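Long-range contacts in serine proteinase inhibitor 1 (Myxoma virus, PDB 6BJ5), which inhibits serine endopeptidases as a poxviral member of the serpin family and is important in virulence: residues A[272-277]-A[287-292]; A[49-54]-A[277-282]; A[76-81]-A[140-145]; A[57-62]-A[266-271]. All coordinates share one frame; numbering follows the deposited sequence.

Contact 1: A[272-277]-A[287-292]; sequences FDPSRA and DLYVTK
Pro-274 lies over one face of the Tyr-289 ring. Its CG is 3.9 Å from the centroid of the Tyr-289 ring and 20° off the ring normal, which makes a CH-pi contact. The approach is offset toward the rim, and the nearest ring atom to Pro-274 CG is Tyr-289 CE1 at 3.7 Å. Tyr-289 has CG between its backbone N and its carbonyl carbon (chi1 62°), and this puts the ring against the proline. Nearer the backbone, Tyr-289 CB meets Ala-277 CB at 3.7 Å.

The second pair is Phe-272 and Val-290, whose side chains meet at a slant. Phe-272 CE2 touches Val-290 CG1 at 3.8 Å. Thr-291 O lies at the edge of the Phe-272 ring, in its plane, and also accepts a hydrogen bond from Arg-260. Both segments belong to the long loop between helix 260-265 and strand 293-302, a strand of the large serpin sheet. The loop doubles back here without a hydrogen bond between its two segments. A CA-H...O contact from Phe-272 CA to Val-290 O, 3.4 Å and 162° at the hydrogen, supplements the apolar packing. Val-290 is held by a backbone bond to Ala-271. The bend after Phe-272 is an Asx turn, in which Asp-273 OD1 accepts from Ser-275 N at 3.1 Å, from above the carboxylate plane.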
loop_
_atom_site.group_PDB
_atom_site.type_symbol
_atom_site.label_atom_id
_atom_site.label_comp_id
_atom_site.label_asym_id
_atom_site.label_seq_id
_atom_site.Cartn_x
_atom_site.Cartn_y
_atom_site.Cartn_z
ATOM N N PHE A 272 -2.330 20.097 -6.844
ATOM C CA PHE A 272 -3.315 20.546 -5.858
ATOM C C PHE A 272 -3.644 22.022 -5.962
ATOM O O PHE A 272 -4.598 22.472 -5.317
ATOM C CB PHE A 272 -2.832 20.285 -4.422
ATOM C CG PHE A 272 -2.602 18.844 -4.116
ATOM C CD1 PHE A 272 -1.380 18.247 -4.401
ATOM C CD2 PHE A 272 -3.619 18.067 -3.572
ATOM C CE1 PHE A 272 -1.170 16.904 -4.125
ATOM C CE2 PHE A 272 -3.417 16.730 -3.299
ATOM C CZ PHE A 272 -2.186 16.148 -3.577
ATOM N N ASP A 273 -2.894 22.783 -6.754
ATOM C CA ASP A 273 -3.070 24.222 -6.772
ATOM C C ASP A 273 -3.920 24.568 -7.979
ATOM O O ASP A 273 -3.471 24.359 -9.121
ATOM C CB ASP A 273 -1.713 24.912 -6.853
ATOM C CG ASP A 273 -1.815 26.422 -6.911
ATOM O OD1 ASP A 273 -2.943 26.973 -6.923
ATOM O OD2 ASP A 273 -0.735 27.058 -6.941
ATOM N N PRO A 274 -5.129 25.106 -7.793
ATOM C CA PRO A 274 -6.004 25.370 -8.953
ATOM C C PRO A 274 -5.415 26.374 -9.927
ATOM O O PRO A 274 -5.599 26.235 -11.147
ATOM C CB PRO A 274 -7.289 25.913 -8.306
ATOM C CG PRO A 274 -7.251 25.418 -6.903
ATOM C CD PRO A 274 -5.802 25.373 -6.512
ATOM N N SER A 275 -4.661 27.352 -9.419
ATOM C CA SER A 275 -4.082 28.372 -10.283
ATOM C C SER A 275 -3.002 27.797 -11.183
ATOM O O SER A 275 -2.793 28.302 -12.290
ATOM C CB SER A 275 -3.497 29.507 -9.442
ATOM O OG SER A 275 -4.482 30.121 -8.630
ATOM N N ARG A 276 -2.315 26.745 -10.741
ATOM C CA ARG A 276 -1.087 26.311 -11.392
ATOM C C ARG A 276 -1.187 24.915 -11.988
ATOM O O ARG A 276 -0.208 24.435 -12.571
ATOM C CB ARG A 276 0.082 26.366 -10.402
ATOM C CG ARG A 276 0.490 27.763 -9.951
ATOM C CD ARG A 276 1.898 27.727 -9.363
ATOM N NE ARG A 276 2.772 26.882 -10.177
ATOM C CZ ARG A 276 3.552 27.325 -11.162
ATOM N NH1 ARG A 276 3.589 28.623 -11.454
ATOM N NH2 ARG A 276 4.294 26.466 -11.856
ATOM N N ALA A 277 -2.334 24.252 -11.863
ATOM C CA ALA A 277 -2.458 22.835 -12.199
ATOM C C ALA A 277 -2.693 22.679 -13.695
ATOM O O ALA A 277 -3.718 23.117 -14.217
ATOM C CB ALA A 277 -3.581 22.174 -11.403
ATOM N N ASP A 287 -9.797 23.463 -15.888
ATOM C CA ASP A 287 -10.434 23.532 -14.584
ATOM C C ASP A 287 -10.492 22.164 -13.899
ATOM O O ASP A 287 -11.388 21.915 -13.091
ATOM C CB ASP A 287 -11.823 24.166 -14.686
ATOM C CG ASP A 287 -12.276 24.803 -13.367
ATOM O OD1 ASP A 287 -11.919 25.976 -13.126
ATOM O OD2 ASP A 287 -12.964 24.139 -12.560
ATOM N N LEU A 288 -9.500 21.321 -14.156
ATOM C CA LEU A 288 -9.436 20.036 -13.483
ATOM C C LEU A 288 -8.166 19.983 -12.631
ATOM O O LEU A 288 -7.059 20.113 -13.155
ATOM C CB LEU A 288 -9.444 18.894 -14.499
ATOM C CG LEU A 288 -10.668 18.809 -15.414
ATOM C CD1 LEU A 288 -10.506 17.684 -16.425
ATOM C CD2 LEU A 288 -11.937 18.622 -14.598
ATOM N N TYR A 289 -8.324 19.780 -11.325
ATOM C CA TYR A 289 -7.192 19.673 -10.430
ATOM C C TYR A 289 -7.555 18.706 -9.324
ATOM O O TYR A 289 -8.708 18.297 -9.172
ATOM C CB TYR A 289 -6.792 21.029 -9.855
ATOM C CG TYR A 289 -7.887 21.634 -9.033
ATOM C CD1 TYR A 289 -7.851 21.578 -7.646
ATOM C CD2 TYR A 289 -8.982 22.229 -9.642
ATOM C CE1 TYR A 289 -8.867 22.122 -6.889
ATOM C CE2 TYR A 289 -10.000 22.769 -8.901
ATOM C CZ TYR A 289 -9.941 22.717 -7.524
ATOM O OH TYR A 289 -10.964 23.256 -6.777
ATOM N N VAL A 290 -6.541 18.328 -8.573
ATOM C CA VAL A 290 -6.665 17.333 -7.527
ATOM C C VAL A 290 -6.962 18.024 -6.207
ATOM O O VAL A 290 -6.287 18.988 -5.830
ATOM C CB VAL A 290 -5.386 16.496 -7.433
ATOM C CG1 VAL A 290 -5.475 15.532 -6.264
ATOM C CG2 VAL A 290 -5.146 15.786 -8.760
ATOM N N THR A 291 -7.970 17.532 -5.500
ATOM C CA THR A 291 -8.258 18.025 -4.161
ATOM C C THR A 291 -7.827 17.055 -3.076
ATOM O O THR A 291 -7.243 17.483 -2.077
ATOM C CB THR A 291 -9.756 18.284 -3.991
ATOM O OG1 THR A 291 -10.279 18.983 -5.131
ATOM C CG2 THR A 291 -9.983 19.094 -2.732
ATOM N N LYS A 292 -8.042 15.748 -3.272
ATOM C CA LYS A 292 -7.794 14.761 -2.230
ATOM C C LYS A 292 -7.145 13.535 -2.844
ATOM O O LYS A 292 -7.491 13.134 -3.958
ATOM C CB LYS A 292 -9.068 14.349 -1.459
ATOM C CG LYS A 292 -9.937 15.482 -0.933
ATOM C CD LYS A 292 -11.265 14.962 -0.369
ATOM C CE LYS A 292 -12.422 15.935 -0.624
ATOM N NZ LYS A 292 -13.586 15.715 0.289
#

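Contact 2: A[49-54]-A[277-282]; sequences IAAGGN and ADFGQA
The Phe-279 ring turns an edge to Ala-50, whose O lies near the ring plane, 3.7 Å from Phe-279 CD1. The methyls of Ala-50 and Ala-51 come to the ring from opposite sides of its plane. Ala-50 CB is 3.9 Å from Phe-279 CD1, and Ala-51 CB is 3.9 Å from Phe-279 CE1. Ala-271, Val-290 and Thr-55 also pack on the phenylalanine side chain. The other flat group is the carboxylate of Asp-278. Asp-278 OD2 lies 3.1 Å from the carbonyl carbon of Gly-52. Asp-278 OD1 accepts from Gly-280 N at 2.8 Å, nearly in line with the C-O bond, which closes an Asx turn. With CG anti to the backbone N (chi1 177°), Asp-278 reaches back to this amide.

The segment 49-54 joins helix 37-49 to helix 53-58, which correspond to helices B and C of the serpin fold. The loop before strand 293-302 packs on this junction. A backbone bond from Gly-52 N to Asp-278 O, 3.0 Å long, ties the two together. A weak one runs from Ala-282 N to Ala-50 O. Near it, Ala-50 CB and Ala-282 CB meet at 3.7 Å, and Phe-90 of helix 88-98 touches both methyls. Gln-281 touches through CB and CG. Gln-281 CG is 3.3 Å from Ala-51 O, while the chain bends at chi2 (-63°) and carries the amide away from segment 49-54.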
loop_
_atom_site.group_PDB
_atom_site.type_symbol
_atom_site.label_atom_id
_atom_site.label_comp_id
_atom_site.label_asym_id
_atom_site.label_seq_id
_atom_site.Cartn_x
_atom_site.Cartn_y
_atom_site.Cartn_z
ATOM N N ILE A 49 -0.697 10.688 -17.185
ATOM C CA ILE A 49 -1.130 10.723 -18.572
ATOM C C ILE A 49 -2.011 11.934 -18.829
ATOM O O ILE A 49 -2.130 12.383 -19.966
ATOM C CB ILE A 49 -1.879 9.410 -18.901
ATOM C CG1 ILE A 49 -0.962 8.204 -18.685
ATOM C CG2 ILE A 49 -2.411 9.408 -20.320
ATOM C CD1 ILE A 49 0.247 8.215 -19.580
ATOM N N ALA A 50 -2.596 12.509 -17.787
ATOM C CA ALA A 50 -3.425 13.692 -17.932
ATOM C C ALA A 50 -2.666 14.999 -17.724
ATOM O O ALA A 50 -3.185 16.065 -18.084
ATOM C CB ALA A 50 -4.597 13.629 -16.942
ATOM N N ALA A 51 -1.472 14.958 -17.137
ATOM C CA ALA A 51 -0.780 16.177 -16.741
ATOM C C ALA A 51 0.160 16.680 -17.841
ATOM O O ALA A 51 0.522 15.963 -18.779
ATOM C CB ALA A 51 0.009 15.950 -15.448
ATOM N N GLY A 52 0.534 17.950 -17.732
ATOM C CA GLY A 52 1.540 18.505 -18.611
ATOM C C GLY A 52 2.419 19.485 -17.860
ATOM O O GLY A 52 2.103 19.909 -16.740
ATOM N N GLY A 53 3.556 19.813 -18.483
ATOM C CA GLY A 53 4.385 20.878 -17.942
ATOM C C GLY A 53 5.002 20.539 -16.597
ATOM O O GLY A 53 5.555 19.451 -16.386
ATOM N N ASN A 54 4.945 21.516 -15.682
ATOM C CA ASN A 54 5.512 21.302 -14.358
ATOM C C ASN A 54 4.696 20.308 -13.538
ATOM O O ASN A 54 5.260 19.556 -12.731
ATOM C CB ASN A 54 5.617 22.613 -13.589
ATOM C CG ASN A 54 6.609 22.515 -12.442
ATOM O OD1 ASN A 54 7.699 21.916 -12.579
ATOM N ND2 ASN A 54 6.212 23.026 -11.284
ATOM N N ALA A 277 -2.334 24.252 -11.863
ATOM C CA ALA A 277 -2.458 22.835 -12.199
ATOM C C ALA A 277 -2.693 22.679 -13.695
ATOM O O ALA A 277 -3.718 23.117 -14.217
ATOM C CB ALA A 277 -3.581 22.174 -11.403
ATOM N N ASP A 278 -1.708 22.139 -14.398
ATOM C CA ASP A 278 -1.833 21.860 -15.829
ATOM C C ASP A 278 -2.276 20.416 -16.033
ATOM O O ASP A 278 -1.441 19.504 -16.086
ATOM C CB ASP A 278 -0.522 22.124 -16.567
ATOM C CG ASP A 278 -0.607 21.782 -18.052
ATOM O OD1 ASP A 278 -1.718 21.529 -18.544
ATOM O OD2 ASP A 278 0.432 21.722 -18.734
ATOM N N PHE A 279 -3.585 20.203 -16.210
ATOM C CA PHE A 279 -4.101 18.932 -16.725
ATOM C C PHE A 279 -4.655 19.086 -18.141
ATOM O O PHE A 279 -5.631 18.432 -18.521
ATOM C CB PHE A 279 -5.132 18.319 -15.779
ATOM C CG PHE A 279 -4.523 17.805 -14.505
ATOM C CD1 PHE A 279 -3.808 16.625 -14.515
ATOM C CD2 PHE A 279 -4.618 18.526 -13.324
ATOM C CE1 PHE A 279 -3.231 16.148 -13.352
ATOM C CE2 PHE A 279 -4.039 18.062 -12.150
ATOM C CZ PHE A 279 -3.350 16.876 -12.155
ATOM N N GLY A 280 -4.017 19.964 -18.923
ATOM C CA GLY A 280 -4.396 20.271 -20.292
ATOM C C GLY A 280 -4.265 19.132 -21.286
ATOM O O GLY A 280 -4.790 19.241 -22.398
ATOM N N GLN A 281 -3.528 18.078 -20.958
ATOM C CA GLN A 281 -3.521 16.922 -21.852
ATOM C C GLN A 281 -4.825 16.145 -21.774
ATOM O O GLN A 281 -5.203 15.455 -22.734
ATOM C CB GLN A 281 -2.347 15.997 -21.532
ATOM C CG GLN A 281 -1.033 16.696 -21.613
ATOM C CD GLN A 281 -0.790 17.174 -23.021
ATOM O OE1 GLN A 281 -0.945 18.361 -23.329
ATOM N NE2 GLN A 281 -0.462 16.236 -23.906
ATOM N N ALA A 282 -5.532 16.267 -20.658
ATOM C CA ALA A 282 -6.819 15.606 -20.527
ATOM C C ALA A 282 -7.924 16.511 -21.018
ATOM O O ALA A 282 -8.843 16.082 -21.712
ATOM C CB ALA A 282 -7.096 15.228 -19.073
#

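Contact 3: A[76-81]-A[140-145]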
loop_
_atom_site.group_PDB
_atom_site.type_symbol
_atom_site.label_atom_id
_atom_site.label_comp_id
_atom_site.label_asym_id
_atom_site.label_seq_id
_atom_site.Cartn_x
_atom_site.Cartn_y
_atom_site.Cartn_z
ATOM N N ARG A 76 -7.256 -0.195 -12.629
ATOM C CA ARG A 76 -7.141 1.249 -12.825
ATOM C C ARG A 76 -8.309 1.757 -13.657
ATOM O O ARG A 76 -8.503 1.322 -14.798
ATOM C CB ARG A 76 -5.816 1.612 -13.490
ATOM C CG ARG A 76 -4.633 1.327 -12.613
ATOM C CD ARG A 76 -3.491 0.787 -13.439
ATOM N NE ARG A 76 -2.291 1.507 -13.077
ATOM C CZ ARG A 76 -1.201 1.559 -13.812
ATOM N NH1 ARG A 76 -0.170 2.268 -13.388
ATOM N NH2 ARG A 76 -1.165 0.915 -14.960
ATOM N N GLU A 77 -9.066 2.693 -13.081
ATOM C CA GLU A 77 -10.244 3.266 -13.707
ATOM C C GLU A 77 -10.199 4.763 -13.453
ATOM O O GLU A 77 -9.628 5.216 -12.453
ATOM C CB GLU A 77 -11.565 2.691 -13.138
ATOM C CG GLU A 77 -11.703 1.177 -13.211
ATOM C CD GLU A 77 -11.663 0.620 -14.625
ATOM O OE1 GLU A 77 -12.317 1.175 -15.534
ATOM O OE2 GLU A 77 -10.945 -0.374 -14.833
ATOM N N LEU A 78 -10.786 5.520 -14.379
ATOM C CA LEU A 78 -10.944 6.960 -14.253
ATOM C C LEU A 78 -12.410 7.305 -14.497
ATOM O O LEU A 78 -12.999 6.882 -15.496
ATOM C CB LEU A 78 -10.024 7.699 -15.239
ATOM C CG LEU A 78 -10.157 9.223 -15.312
ATOM C CD1 LEU A 78 -9.854 9.889 -13.966
ATOM C CD2 LEU A 78 -9.277 9.794 -16.414
ATOM N N PHE A 79 -13.001 8.064 -13.588
ATOM C CA PHE A 79 -14.404 8.454 -13.684
ATOM C C PHE A 79 -14.435 9.964 -13.849
ATOM O O PHE A 79 -14.173 10.704 -12.893
ATOM C CB PHE A 79 -15.167 8.027 -12.431
ATOM C CG PHE A 79 -15.139 6.559 -12.199
ATOM C CD1 PHE A 79 -16.082 5.734 -12.777
ATOM C CD2 PHE A 79 -14.117 5.990 -11.447
ATOM C CE1 PHE A 79 -16.029 4.369 -12.585
ATOM C CE2 PHE A 79 -14.059 4.628 -11.253
ATOM C CZ PHE A 79 -15.015 3.815 -11.825
ATOM N N VAL A 80 -14.743 10.432 -15.049
ATOM C CA VAL A 80 -14.804 11.861 -15.302
ATOM C C VAL A 80 -16.255 12.249 -15.477
ATOM O O VAL A 80 -17.019 11.547 -16.151
ATOM C CB VAL A 80 -13.973 12.262 -16.528
ATOM C CG1 VAL A 80 -14.074 13.764 -16.743
ATOM C CG2 VAL A 80 -12.546 11.855 -16.289
ATOM N N ASP A 81 -16.625 13.377 -14.880
ATOM C CA ASP A 81 -17.992 13.847 -14.971
ATOM C C ASP A 81 -18.361 14.123 -16.424
ATOM O O ASP A 81 -17.516 14.520 -17.231
ATOM C CB ASP A 81 -18.183 15.095 -14.131
ATOM C CG ASP A 81 -19.636 15.481 -14.030
ATOM O OD1 ASP A 81 -20.370 14.863 -13.232
ATOM O OD2 ASP A 81 -20.060 16.367 -14.796
ATOM N N THR A 140 -16.932 17.158 -7.161
ATOM C CA THR A 140 -15.889 16.282 -7.637
ATOM C C THR A 140 -16.074 16.080 -9.147
ATOM O O THR A 140 -17.170 15.783 -9.599
ATOM C CB THR A 140 -15.922 14.967 -6.841
ATOM O OG1 THR A 140 -15.314 15.157 -5.539
ATOM C CG2 THR A 140 -15.404 13.781 -7.661
ATOM N N LYS A 141 -15.077 16.477 -9.962
ATOM C CA LYS A 141 -15.206 16.278 -11.411
ATOM C C LYS A 141 -14.409 15.117 -11.976
ATOM O O LYS A 141 -14.689 14.735 -13.110
ATOM C CB LYS A 141 -14.862 17.545 -12.261
ATOM C CG LYS A 141 -15.550 18.885 -11.908
ATOM C CD LYS A 141 -17.094 18.654 -11.932
ATOM C CE LYS A 141 -17.676 18.601 -10.459
ATOM N NZ LYS A 141 -18.973 17.849 -10.140
ATOM N N MET A 142 -13.550 14.462 -11.200
ATOM C CA MET A 142 -12.835 13.295 -11.695
ATOM C C MET A 142 -12.571 12.344 -10.529
ATOM O O MET A 142 -12.420 12.796 -9.394
ATOM C CB MET A 142 -11.518 13.719 -12.329
ATOM C CG MET A 142 -10.384 13.843 -11.285
ATOM S SD MET A 142 -8.924 14.562 -11.996
ATOM C CE MET A 142 -9.053 13.806 -13.605
ATOM N N LEU A 143 -12.574 11.033 -10.772
ATOM C CA LEU A 143 -12.122 10.104 -9.747
ATOM C C LEU A 143 -11.129 9.162 -10.404
ATOM O O LEU A 143 -11.463 8.503 -11.394
ATOM C CB LEU A 143 -13.293 9.341 -9.124
ATOM C CG LEU A 143 -12.789 8.362 -8.069
ATOM C CD1 LEU A 143 -12.426 9.174 -6.807
ATOM C CD2 LEU A 143 -13.827 7.309 -7.772
ATOM N N LEU A 144 -9.894 9.170 -9.925
ATOM C CA LEU A 144 -8.876 8.261 -10.423
ATOM C C LEU A 144 -8.726 7.183 -9.368
ATOM O O LEU A 144 -8.433 7.490 -8.210
ATOM C CB LEU A 144 -7.546 8.967 -10.643
ATOM C CG LEU A 144 -6.577 8.236 -11.567
ATOM C CD1 LEU A 144 -5.582 9.224 -12.148
ATOM C CD2 LEU A 144 -5.853 7.076 -10.884
ATOM N N LEU A 145 -8.944 5.931 -9.751
ATOM C CA LEU A 145 -9.021 4.876 -8.759
ATOM C C LEU A 145 -8.058 3.747 -9.120
ATOM O O LEU A 145 -8.073 3.245 -10.256
ATOM C CB LEU A 145 -10.458 4.376 -8.621
ATOM C CG LEU A 145 -10.587 3.163 -7.706
ATOM C CD1 LEU A 145 -10.452 3.601 -6.272
ATOM C CD2 LEU A 145 -11.910 2.467 -7.933
#
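Phe-79 and Leu-143 form the close-packed middle of the contact. Their side chains lie side by side and point the same way, with Phe-79 CD2 3.9 Å from Leu-143 CD2. Both bonds of this antiparallel pair, Phe-79 N to Leu-143 O and Leu-143 N to Phe-79 O, measure 2.7 Å. Glu-77 and Leu-145 form a second hydrogen-bonded pair. On the other face, Leu-78 has CG anti to the backbone N (chi1 175°). Leu-78 CD1 thereby lies across the neighbouring strand, 3.3 Å from Leu-143 O and 4.0 Å from Met-142 CE.

These strands, with axes at 176°, belong to the large serpin sheet A. Leu-78 and Leu-144 face helices 88-98 and 37-49, respectively. Strand 142-153 is bordered on its other side by strand 305-314, near the C terminus, consistent with an inserted reactive loop.

Packing is looser at the Asp-81 end. Val-80 CG2 and Met-142 CB are 4.5 Å apart. Asp-81 N still bonds Lys-141 O at 3.0 Å, but Asp-81 OD1 and Lys-141 NZ, at 4.5 Å, fall short of a salt bridge. Lys-141 is partly exposed and poorly ordered, whereas the Asp-81 carboxylate is held by Ser-83 and Phe-107 N.

Contact 4: A[57-62]-A[266-271]; sequences REIDVP and LGVRDA
Glu-58 carries most of this contact, and its side chain reaches from helix 53-58 to the backbone of 267-271. Glu-58 CB starts 3.3 Å from Gly-267 O. Glu-58 CG follows at 3.6 Å from the same Gly-267 O, and CD keeps beside this oxygen. The chain is extended beyond CG (chi2 -175°), which carries the carboxylate on to the next amides. There OE1 takes two backbone bonds. Asp-270 N approaches Glu-58 OE1 on the syn side at 2.7 Å, in a bond that is almost straight, at 177°. Arg-269 N comes to Glu-58 OE1 from above the carboxylate plane, 45° out of it, at 2.9 Å. A water also donates to Glu-58 OE1, at 2.6 Å, and accepts from Ala-271 N at 3.2 Å. One oxygen thus serves two successive amides directly and a third through the water, which probably helps to fix the rotation of the carboxylate.

The receiving segment follows helix 260-265 of the serpin fold. That helix ends in a Schellman motif with Gly-267, at positive phi, as its C-prime residue. Arg-269 and Asp-270, just beyond, present the amides that Glu-58 binds.

Glu-58 OE2 lies beside Gly-267 O, with Asp-270 OD1 4.1 Å away. The charge of Asp-270 is probably offset by its salt bridge to Arg-276, and Asn-54 bonds its other oxygen. Beside the glutamate, Val-268 CG2 lies 3.4 Å from the backbone O of Glu-58. The side chains of Ile-59 and Val-268 touch more loosely through their CG1 atoms.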
loop_
_atom_site.group_PDB
_atom_site.type_symbol
_atom_site.label_atom_id
_atom_site.label_comp_id
_atom_site.label_asym_id
_atom_site.label_seq_id
_atom_site.Cartn_x
_atom_site.Cartn_y
_atom_site.Cartn_z
ATOM N N ARG A 57 5.879 16.921 -14.408
ATOM C CA ARG A 57 7.244 16.692 -13.965
ATOM C C ARG A 57 7.289 16.353 -12.482
ATOM O O ARG A 57 8.066 15.486 -12.071
ATOM C CB ARG A 57 8.108 17.914 -14.256
ATOM C CG ARG A 57 9.559 17.734 -13.882
ATOM C CD ARG A 57 10.270 19.066 -13.826
ATOM N NE ARG A 57 9.840 19.891 -12.700
ATOM C CZ ARG A 57 10.399 19.833 -11.493
ATOM N NH1 ARG A 57 11.402 18.970 -11.274
ATOM N NH2 ARG A 57 9.958 20.623 -10.508
ATOM N N GLU A 58 6.470 17.030 -11.663
ATOM C CA GLU A 58 6.482 16.772 -10.226
ATOM C C GLU A 58 5.867 15.425 -9.880
ATOM O O GLU A 58 6.132 14.899 -8.795
ATOM C CB GLU A 58 5.720 17.845 -9.441
ATOM C CG GLU A 58 6.055 19.310 -9.685
ATOM C CD GLU A 58 5.285 20.250 -8.726
ATOM O OE1 GLU A 58 4.103 19.995 -8.415
ATOM O OE2 GLU A 58 5.861 21.262 -8.280
ATOM N N ILE A 59 5.058 14.860 -10.770
ATOM C CA ILE A 59 4.542 13.516 -10.583
ATOM C C ILE A 59 5.616 12.564 -11.076
ATOM O O ILE A 59 5.494 11.938 -12.133
ATOM C CB ILE A 59 3.186 13.338 -11.283
ATOM C CG1 ILE A 59 2.179 14.318 -10.672
ATOM C CG2 ILE A 59 2.687 11.910 -11.164
ATOM C CD1 ILE A 59 1.112 14.763 -11.625
ATOM N N ASP A 60 6.688 12.476 -10.301
ATOM C CA ASP A 60 7.877 11.703 -10.651
ATOM C C ASP A 60 7.626 10.223 -10.347
ATOM O O ASP A 60 7.755 9.779 -9.208
ATOM C CB ASP A 60 9.079 12.259 -9.897
ATOM C CG ASP A 60 10.382 11.978 -10.605
ATOM O OD1 ASP A 60 10.533 10.869 -11.157
ATOM O OD2 ASP A 60 11.246 12.886 -10.636
ATOM N N VAL A 61 7.272 9.451 -11.369
ATOM C CA VAL A 61 6.745 8.095 -11.206
ATOM C C VAL A 61 7.089 7.276 -12.445
ATOM O O VAL A 61 7.188 7.852 -13.537
ATOM C CB VAL A 61 5.226 8.149 -10.938
ATOM C CG1 VAL A 61 4.535 6.856 -11.292
ATOM C CG2 VAL A 61 4.982 8.432 -9.472
ATOM N N PRO A 62 7.332 5.966 -12.327
ATOM C CA PRO A 62 7.502 5.120 -13.529
ATOM C C PRO A 62 6.319 5.267 -14.492
ATOM O O PRO A 62 5.155 5.204 -14.090
ATOM C CB PRO A 62 7.579 3.698 -12.953
ATOM C CG PRO A 62 8.081 3.888 -11.510
ATOM C CD PRO A 62 7.554 5.231 -11.062
ATOM N N LEU A 266 6.519 15.635 -0.637
ATOM C CA LEU A 266 7.414 14.917 -1.541
ATOM C C LEU A 266 7.511 15.588 -2.895
ATOM O O LEU A 266 7.965 14.961 -3.857
ATOM C CB LEU A 266 6.984 13.459 -1.706
ATOM C CG LEU A 266 7.143 12.607 -0.460
ATOM C CD1 LEU A 266 6.427 11.253 -0.604
ATOM C CD2 LEU A 266 8.639 12.411 -0.254
ATOM N N GLY A 267 7.064 16.835 -3.001
ATOM C CA GLY A 267 7.256 17.614 -4.203
ATOM C C GLY A 267 6.085 17.658 -5.162
ATOM O O GLY A 267 6.202 18.306 -6.213
ATOM N N VAL A 268 4.968 16.998 -4.855
ATOM C CA VAL A 268 3.793 17.034 -5.728
ATOM C C VAL A 268 2.905 18.179 -5.237
ATOM O O VAL A 268 2.116 18.027 -4.308
ATOM C CB VAL A 268 3.058 15.695 -5.757
ATOM C CG1 VAL A 268 1.861 15.794 -6.697
ATOM C CG2 VAL A 268 4.013 14.536 -6.181
ATOM N N ARG A 269 3.059 19.345 -5.838
ATOM C CA ARG A 269 2.357 20.514 -5.332
ATOM C C ARG A 269 1.424 21.134 -6.357
ATOM O O ARG A 269 0.328 21.576 -5.988
ATOM C CB ARG A 269 3.370 21.567 -4.863
ATOM C CG ARG A 269 4.282 21.139 -3.709
ATOM C CD ARG A 269 5.111 22.319 -3.230
ATOM N NE ARG A 269 6.108 21.980 -2.219
ATOM C CZ ARG A 269 5.888 21.934 -0.910
ATOM N NH1 ARG A 269 4.684 22.197 -0.421
ATOM N NH2 ARG A 269 6.882 21.626 -0.085
ATOM N N ASP A 270 1.830 21.176 -7.638
ATOM C CA ASP A 270 1.029 21.866 -8.648
ATOM C C ASP A 270 -0.323 21.193 -8.842
ATOM O O ASP A 270 -1.343 21.871 -9.040
ATOM C CB ASP A 270 1.763 21.934 -9.994
ATOM C CG ASP A 270 2.728 23.104 -10.092
ATOM O OD1 ASP A 270 2.800 23.909 -9.141
ATOM O OD2 ASP A 270 3.347 23.272 -11.168
ATOM N N ALA A 271 -0.355 19.864 -8.775
ATOM C CA ALA A 271 -1.604 19.150 -8.982
ATOM C C ALA A 271 -2.695 19.637 -8.043
ATOM O O ALA A 271 -3.867 19.656 -8.424
ATOM C CB ALA A 271 -1.380 17.645 -8.806
HETATM O O HOH W 1 2.357 18.377 -9.498
#

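From the N terminus, contact 2 opens first, at 49-54, and contact 4 opens at 57-62 on the same helix 53-58. Contact 3 opens at 76-81 and closes at 140-145, nested inside both, and pairs two strands of the large sheet. Contact 4 closes at 266-271, just after helix 260-265, and is itself nested in contact 2. Contact 1 opens at 272-277. Contact 2 closes at 277-282, before contact 1 closes at 287-292, so these two cross and share Ala-277. The loop after helix 260-265 is thereby tied to helix 53-58 and to the turn before it, and folded on itself. Leu-288 of contact 1 touches Lys-141 of contact 3.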